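PDB 1FVP: Non-fluorescent flavoprotein from Photobacterium phosphoreum, which binds two flavin mononucleotides per subunit, each carrying a myristate on its flavin, and is a homodimeric relative of bacterial luciferase whose own enzymatic activity is uncertain. Local coordinates for residues T31-Y42 against K210-V221. Residues are numbered along the deposited sequence; the frame is centred on the assembly and turned at random.
With FMA (6-(3-tetradecanoic acid) flavine mononucleotide), chain D.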
loop_
_atom_site.group_PDB
_atom_site.type_symbol
_atom_site.label_atom_id
_atom_site.label_comp_id
_atom_site.label_asym_id
_atom_site.label_seq_id
_atom_site.Cartn_x
_atom_site.Cartn_y
_atom_site.Cartn_z
ATOM N N THR A 31 -11.755 -6.587 11.573
ATOM C CA THR A 31 -11.747 -5.178 11.210
ATOM C C THR A 31 -11.869 -5.115 9.681
ATOM O O THR A 31 -12.415 -4.152 9.140
ATOM C CB THR A 31 -10.445 -4.394 11.637
ATOM O OG1 THR A 31 -9.949 -4.886 12.919
ATOM C CG2 THR A 31 -10.638 -2.871 11.676
ATOM N N LEU A 32 -11.327 -6.136 9.030
ATOM C CA LEU A 32 -11.313 -6.271 7.569
ATOM C C LEU A 32 -12.625 -6.890 7.078
ATOM O O LEU A 32 -13.060 -6.594 5.949
ATOM C CB LEU A 32 -10.125 -7.123 7.131
ATOM C CG LEU A 32 -8.717 -6.582 7.189
ATOM C CD1 LEU A 32 -7.704 -7.684 6.889
ATOM C CD2 LEU A 32 -8.556 -5.448 6.194
ATOM N N ARG A 33 -13.161 -7.756 7.945
ATOM C CA ARG A 33 -14.420 -8.434 7.585
ATOM C C ARG A 33 -15.512 -7.391 7.348
ATOM O O ARG A 33 -16.187 -7.415 6.304
ATOM C CB ARG A 33 -14.875 -9.476 8.602
ATOM C CG ARG A 33 -16.076 -10.285 8.098
ATOM C CD ARG A 33 -16.688 -11.136 9.160
ATOM N NE ARG A 33 -17.130 -10.346 10.291
ATOM C CZ ARG A 33 -18.137 -9.470 10.235
ATOM N NH1 ARG A 33 -18.870 -9.281 9.143
ATOM N NH2 ARG A 33 -18.362 -8.741 11.342
ATOM N N ILE A 34 -15.643 -6.507 8.325
ATOM C CA ILE A 34 -16.660 -5.437 8.273
ATOM C C ILE A 34 -16.506 -4.707 6.943
ATOM O O ILE A 34 -17.440 -4.565 6.144
ATOM C CB ILE A 34 -16.521 -4.517 9.531
ATOM C CG1 ILE A 34 -16.383 -5.455 10.747
ATOM C CG2 ILE A 34 -17.672 -3.502 9.649
ATOM C CD1 ILE A 34 -16.341 -4.818 12.149
ATOM N N ILE A 35 -15.258 -4.286 6.767
ATOM C CA ILE A 35 -14.847 -3.576 5.544
ATOM C C ILE A 35 -15.544 -4.271 4.374
ATOM O O ILE A 35 -16.440 -3.679 3.747
ATOM C CB ILE A 35 -13.289 -3.509 5.462
ATOM C CG1 ILE A 35 -12.751 -2.429 6.426
ATOM C CG2 ILE A 35 -12.749 -3.293 4.025
ATOM C CD1 ILE A 35 -11.224 -2.410 6.659
ATOM N N ASP A 36 -15.187 -5.529 4.134
ATOM C CA ASP A 36 -15.787 -6.276 3.023
ATOM C C ASP A 36 -17.303 -6.394 3.094
ATOM O O ASP A 36 -17.971 -5.773 2.220
ATOM C CB ASP A 36 -15.049 -7.576 2.708
ATOM C CG ASP A 36 -13.955 -7.394 1.661
ATOM O OD1 ASP A 36 -14.194 -7.442 0.434
ATOM O OD2 ASP A 36 -12.780 -7.186 2.063
ATOM N N GLU A 37 -17.844 -7.120 4.059
ATOM C CA GLU A 37 -19.288 -7.336 4.140
ATOM C C GLU A 37 -20.176 -6.498 5.005
ATOM O O GLU A 37 -21.411 -6.429 4.735
ATOM C CB GLU A 37 -19.488 -8.832 4.478
ATOM C CG GLU A 37 -18.304 -9.580 5.058
ATOM C CD GLU A 37 -18.315 -11.076 5.120
ATOM O OE1 GLU A 37 -19.239 -11.787 5.503
ATOM O OE2 GLU A 37 -17.224 -11.594 4.743
ATOM N N ASP A 38 -19.698 -5.823 6.033
ATOM C CA ASP A 38 -20.548 -5.025 6.937
ATOM C C ASP A 38 -20.433 -3.517 6.775
ATOM O O ASP A 38 -20.821 -2.787 7.721
ATOM C CB ASP A 38 -20.277 -5.471 8.393
ATOM C CG ASP A 38 -20.667 -6.911 8.668
ATOM O OD1 ASP A 38 -21.084 -7.639 7.745
ATOM O OD2 ASP A 38 -20.551 -7.341 9.841
ATOM N N THR A 39 -19.939 -3.046 5.649
ATOM C CA THR A 39 -19.777 -1.599 5.405
ATOM C C THR A 39 -19.698 -1.320 3.922
ATOM O O THR A 39 -19.988 -2.213 3.100
ATOM C CB THR A 39 -18.511 -1.092 6.195
ATOM O OG1 THR A 39 -17.593 -2.218 6.180
ATOM C CG2 THR A 39 -18.798 -0.690 7.635
ATOM N N SER A 40 -19.313 -0.123 3.564
ATOM C CA SER A 40 -19.162 0.379 2.195
ATOM C C SER A 40 -17.959 1.328 2.185
ATOM O O SER A 40 -16.825 1.001 1.858
ATOM C CB SER A 40 -20.385 1.143 1.724
ATOM O OG SER A 40 -21.430 0.309 1.292
ATOM N N ILE A 41 -18.267 2.524 2.610
ATOM C CA ILE A 41 -17.393 3.672 2.733
ATOM C C ILE A 41 -15.968 3.353 3.099
ATOM O O ILE A 41 -15.139 4.226 2.711
ATOM C CB ILE A 41 -18.119 4.769 3.587
ATOM C CG1 ILE A 41 -18.035 4.474 5.089
ATOM C CG2 ILE A 41 -19.607 4.896 3.107
ATOM C CD1 ILE A 41 -18.375 5.677 6.011
ATOM N N TYR A 42 -15.626 2.248 3.746
ATOM C CA TYR A 42 -14.163 2.026 3.998
ATOM C C TYR A 42 -13.637 1.470 2.673
ATOM O O TYR A 42 -13.790 0.265 2.369
ATOM C CB TYR A 42 -13.871 1.171 5.230
ATOM C CG TYR A 42 -14.607 1.662 6.464
ATOM C CD1 TYR A 42 -14.229 2.819 7.129
ATOM C CD2 TYR A 42 -15.724 0.987 6.936
ATOM C CE1 TYR A 42 -14.920 3.310 8.226
ATOM C CE2 TYR A 42 -16.428 1.468 8.025
ATOM C CZ TYR A 42 -16.029 2.615 8.668
ATOM O OH TYR A 42 -16.773 3.021 9.740
ATOM N N LYS A 210 -16.591 -2.107 18.383
ATOM C CA LYS A 210 -15.927 -1.813 17.101
ATOM C C LYS A 210 -16.797 -2.110 15.890
ATOM O O LYS A 210 -16.964 -1.201 15.036
ATOM C CB LYS A 210 -14.550 -2.436 16.989
ATOM C CG LYS A 210 -14.053 -2.603 15.556
ATOM C CD LYS A 210 -12.580 -2.969 15.514
ATOM C CE LYS A 210 -12.326 -4.461 15.405
ATOM N NZ LYS A 210 -10.928 -4.755 15.845
ATOM N N LYS A 211 -17.363 -3.302 15.803
ATOM C CA LYS A 211 -18.234 -3.603 14.648
ATOM C C LYS A 211 -19.396 -2.617 14.654
ATOM O O LYS A 211 -19.857 -2.225 13.578
ATOM C CB LYS A 211 -18.741 -5.032 14.598
ATOM C CG LYS A 211 -19.899 -5.271 13.642
ATOM C CD LYS A 211 -20.577 -6.611 13.819
ATOM C CE LYS A 211 -21.135 -6.816 15.205
ATOM N NZ LYS A 211 -22.331 -5.988 15.532
ATOM N N SER A 212 -19.847 -2.205 15.821
ATOM C CA SER A 212 -20.984 -1.277 15.925
ATOM C C SER A 212 -20.640 0.163 15.649
ATOM O O SER A 212 -21.491 0.898 15.101
ATOM C CB SER A 212 -21.727 -1.463 17.239
ATOM O OG SER A 212 -22.437 -2.702 17.108
ATOM N N VAL A 213 -19.435 0.549 16.021
ATOM C CA VAL A 213 -18.953 1.912 15.781
ATOM C C VAL A 213 -18.558 2.030 14.297
ATOM O O VAL A 213 -18.308 3.156 13.856
ATOM C CB VAL A 213 -17.742 2.295 16.640
ATOM C CG1 VAL A 213 -17.989 3.630 17.337
ATOM C CG2 VAL A 213 -17.270 1.222 17.579
ATOM N N MET A 214 -18.475 0.901 13.608
ATOM C CA MET A 214 -18.082 0.911 12.191
ATOM C C MET A 214 -19.296 0.985 11.282
ATOM O O MET A 214 -19.416 1.947 10.509
ATOM C CB MET A 214 -17.136 -0.221 11.821
ATOM C CG MET A 214 -15.706 0.190 12.122
ATOM S SD MET A 214 -14.630 -1.208 11.677
ATOM C CE MET A 214 -14.602 -1.064 9.890
ATOM N N ILE A 215 -20.177 0.009 11.390
ATOM C CA ILE A 215 -21.367 0.048 10.523
ATOM C C ILE A 215 -22.289 1.191 10.899
ATOM O O ILE A 215 -23.203 1.448 10.087
ATOM C CB ILE A 215 -22.016 -1.344 10.316
ATOM C CG1 ILE A 215 -23.409 -1.461 10.985
ATOM C CG2 ILE A 215 -21.094 -2.527 10.718
ATOM C CD1 ILE A 215 -24.519 -1.779 9.917
ATOM N N ASP A 216 -22.090 1.868 12.014
ATOM C CA ASP A 216 -22.962 2.994 12.373
ATOM C C ASP A 216 -22.745 4.137 11.350
ATOM O O ASP A 216 -23.684 4.566 10.690
ATOM C CB ASP A 216 -22.696 3.649 13.718
ATOM C CG ASP A 216 -23.693 3.215 14.775
ATOM O OD1 ASP A 216 -24.220 2.106 14.575
ATOM O OD2 ASP A 216 -23.846 4.052 15.694
ATOM N N LEU A 217 -21.505 4.548 11.412
ATOM C CA LEU A 217 -20.840 5.598 10.660
ATOM C C LEU A 217 -20.905 5.401 9.144
ATOM O O LEU A 217 -20.857 6.353 8.355
ATOM C CB LEU A 217 -19.410 5.637 11.233
ATOM C CG LEU A 217 -18.356 6.175 10.289
ATOM C CD1 LEU A 217 -18.693 7.613 9.921
ATOM C CD2 LEU A 217 -17.034 6.152 11.037
ATOM N N ASN A 218 -21.013 4.143 8.764
ATOM C CA ASN A 218 -21.130 3.710 7.368
ATOM C C ASN A 218 -22.492 4.254 6.913
ATOM O O ASN A 218 -22.651 4.998 5.962
ATOM C CB ASN A 218 -21.094 2.192 7.306
ATOM C CG ASN A 218 -21.625 1.673 5.978
ATOM O OD1 ASN A 218 -22.845 1.601 5.769
ATOM N ND2 ASN A 218 -20.689 1.312 5.105
ATOM N N ASN A 219 -23.451 3.824 7.699
ATOM C CA ASN A 219 -24.886 4.123 7.588
ATOM C C ASN A 219 -25.152 5.615 7.785
ATOM O O ASN A 219 -26.254 6.135 7.559
ATOM C CB ASN A 219 -25.614 3.162 8.528
ATOM C CG ASN A 219 -25.515 1.724 8.043
ATOM O OD1 ASN A 219 -26.546 1.025 7.948
ATOM N ND2 ASN A 219 -24.312 1.261 7.727
ATOM N N GLN A 220 -24.086 6.285 8.189
ATOM C CA GLN A 220 -24.063 7.718 8.419
ATOM C C GLN A 220 -23.575 8.398 7.129
ATOM O O GLN A 220 -24.344 9.187 6.553
ATOM C CB GLN A 220 -23.196 8.215 9.569
ATOM C CG GLN A 220 -23.625 9.619 9.962
ATOM C CD GLN A 220 -22.722 10.247 10.982
ATOM O OE1 GLN A 220 -21.605 9.814 11.238
ATOM N NE2 GLN A 220 -23.244 11.320 11.571
ATOM N N VAL A 221 -22.359 8.094 6.726
ATOM C CA VAL A 221 -21.816 8.704 5.494
ATOM C C VAL A 221 -22.705 8.319 4.318
ATOM O O VAL A 221 -23.232 9.190 3.603
ATOM C CB VAL A 221 -20.348 8.320 5.310
ATOM C CG1 VAL A 221 -19.767 8.882 4.023
ATOM C CG2 VAL A 221 -19.524 8.733 6.510
HETATM N N1 FMA D . -18.131 19.257 5.509
HETATM C C2 FMA D . -17.910 18.755 4.293
HETATM O O2 FMA D . -17.564 19.313 3.321
HETATM N N3 FMA D . -18.102 17.329 4.071
HETATM C C4 FMA D . -18.500 16.518 5.071
HETATM O O4 FMA D . -18.653 15.339 4.837
HETATM C C4A FMA D . -18.736 17.077 6.366
HETATM N N5 FMA D . -19.127 16.382 7.403
HETATM C C5A FMA D . -19.367 16.849 8.638
HETATM C C6 FMA D . -19.779 16.029 9.685
HETATM C C7 FMA D . -19.998 16.604 10.913
HETATM C C7M FMA D . -20.456 15.785 12.170
HETATM C C8 FMA D . -19.819 18.020 11.130
HETATM C C8M FMA D . -20.049 18.689 12.446
HETATM C C9 FMA D . -19.414 18.802 10.069
HETATM C C9A FMA D . -19.170 18.290 8.829
HETATM N N10 FMA D . -18.753 19.023 7.725
HETATM C C10 FMA D . -18.524 18.543 6.503
HETATM C C1B FMA D . -18.526 20.529 7.869
HETATM C C2B FMA D . -17.448 21.136 6.871
HETATM O O2B FMA D . -16.612 21.845 7.768
HETATM C C3B FMA D . -18.144 22.013 5.855
HETATM O "O3'" FMA D . -19.490 21.681 5.735
HETATM C C4B FMA D . -17.517 22.029 4.456
HETATM O "O4'" FMA D . -16.109 22.455 4.520
HETATM C C5B FMA D . -18.273 23.023 3.531
HETATM O "O5'" FMA D . -17.214 24.047 3.052
HETATM P P FMA D . -17.294 25.625 3.083
HETATM O O1P FMA D . -18.433 25.861 2.030
HETATM O O2P FMA D . -17.681 26.023 4.422
HETATM O O3P FMA D . -16.031 26.119 2.820
HETATM C "C1'" FMA D . -21.904 13.152 8.876
HETATM O "O1'" FMA D . -22.206 13.238 10.127
HETATM O "O2'" FMA D . -22.701 12.609 8.104
HETATM C "C2'" FMA D . -21.038 14.278 8.415
HETATM C "C3'" FMA D . -19.917 14.589 9.416
HETATM C "C4'" FMA D . -18.679 13.873 8.968
HETATM C "C5'" FMA D . -18.342 12.515 9.536
HETATM C "C6'" FMA D . -16.892 12.371 9.926
HETATM C "C7'" FMA D . -16.409 10.929 9.866
HETATM C "C8'" FMA D . -15.946 10.337 11.129
HETATM C "C9'" FMA D . -14.476 10.408 11.505
HETATM C C11 FMA D . -14.210 10.105 12.947
HETATM C C12 FMA D . -14.951 9.059 13.696
HETATM C C13 FMA D . -14.555 8.722 15.095
HETATM C C14 FMA D . -15.304 7.620 15.771
HETATM C C15 FMA D . -16.793 7.646 15.570
#
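M214 and Y42 form the centre of this contact. The M214 side chain turns back at its last torsion (chi3 77°), which brings CE over one face of the Y42 ring, 4.0 Å from the centroid. This is a CH-pi contact, and with SD lying obliquely it is also a Met-aromatic pair. The same methyl reaches I34 CG2 at 3.9 Å and touches I35 CG1. At the ring's edge, L217 CD2 lies near its plane.

Other apolar contacts flank this centre. I34 CG2 meets I215 CG2, while CD1 of its other branch sits against K211 CA and CB. I41 CD1 packs on V221 CG2. T39 CG2 rests near N218 CB.

Two hydrogen bonds join the segments. Y42 OH donates to M214 O at 3.0 Å, with the donor tilted 26° from the carbonyl plane. M214 O also accepts from N218 N, so the tyrosine adds to a helix bond. K210 NZ donates to T31 OG1 at 3.1 Å, and T31 OG1 is also bonded to E202.

R33 and D38 form a salt bridge within 31-42, NH1 to OD2 at 2.7 Å. R33 NE pairs with E30 as well. K211 CD passes beside R33 NH2 and D38 OD2.

Q220 takes no part in this packing; it belongs to an FMA pocket, with NE2 2.6 Å from FMA O1'. Helix segments 31-38 and 210-221 run at 32° to each other. Strand 6-11, helix 23-38 and parallel strand 42-48 make a beta-alpha-beta crossover, here packed against the C-terminal helix of a luciferase-family fold.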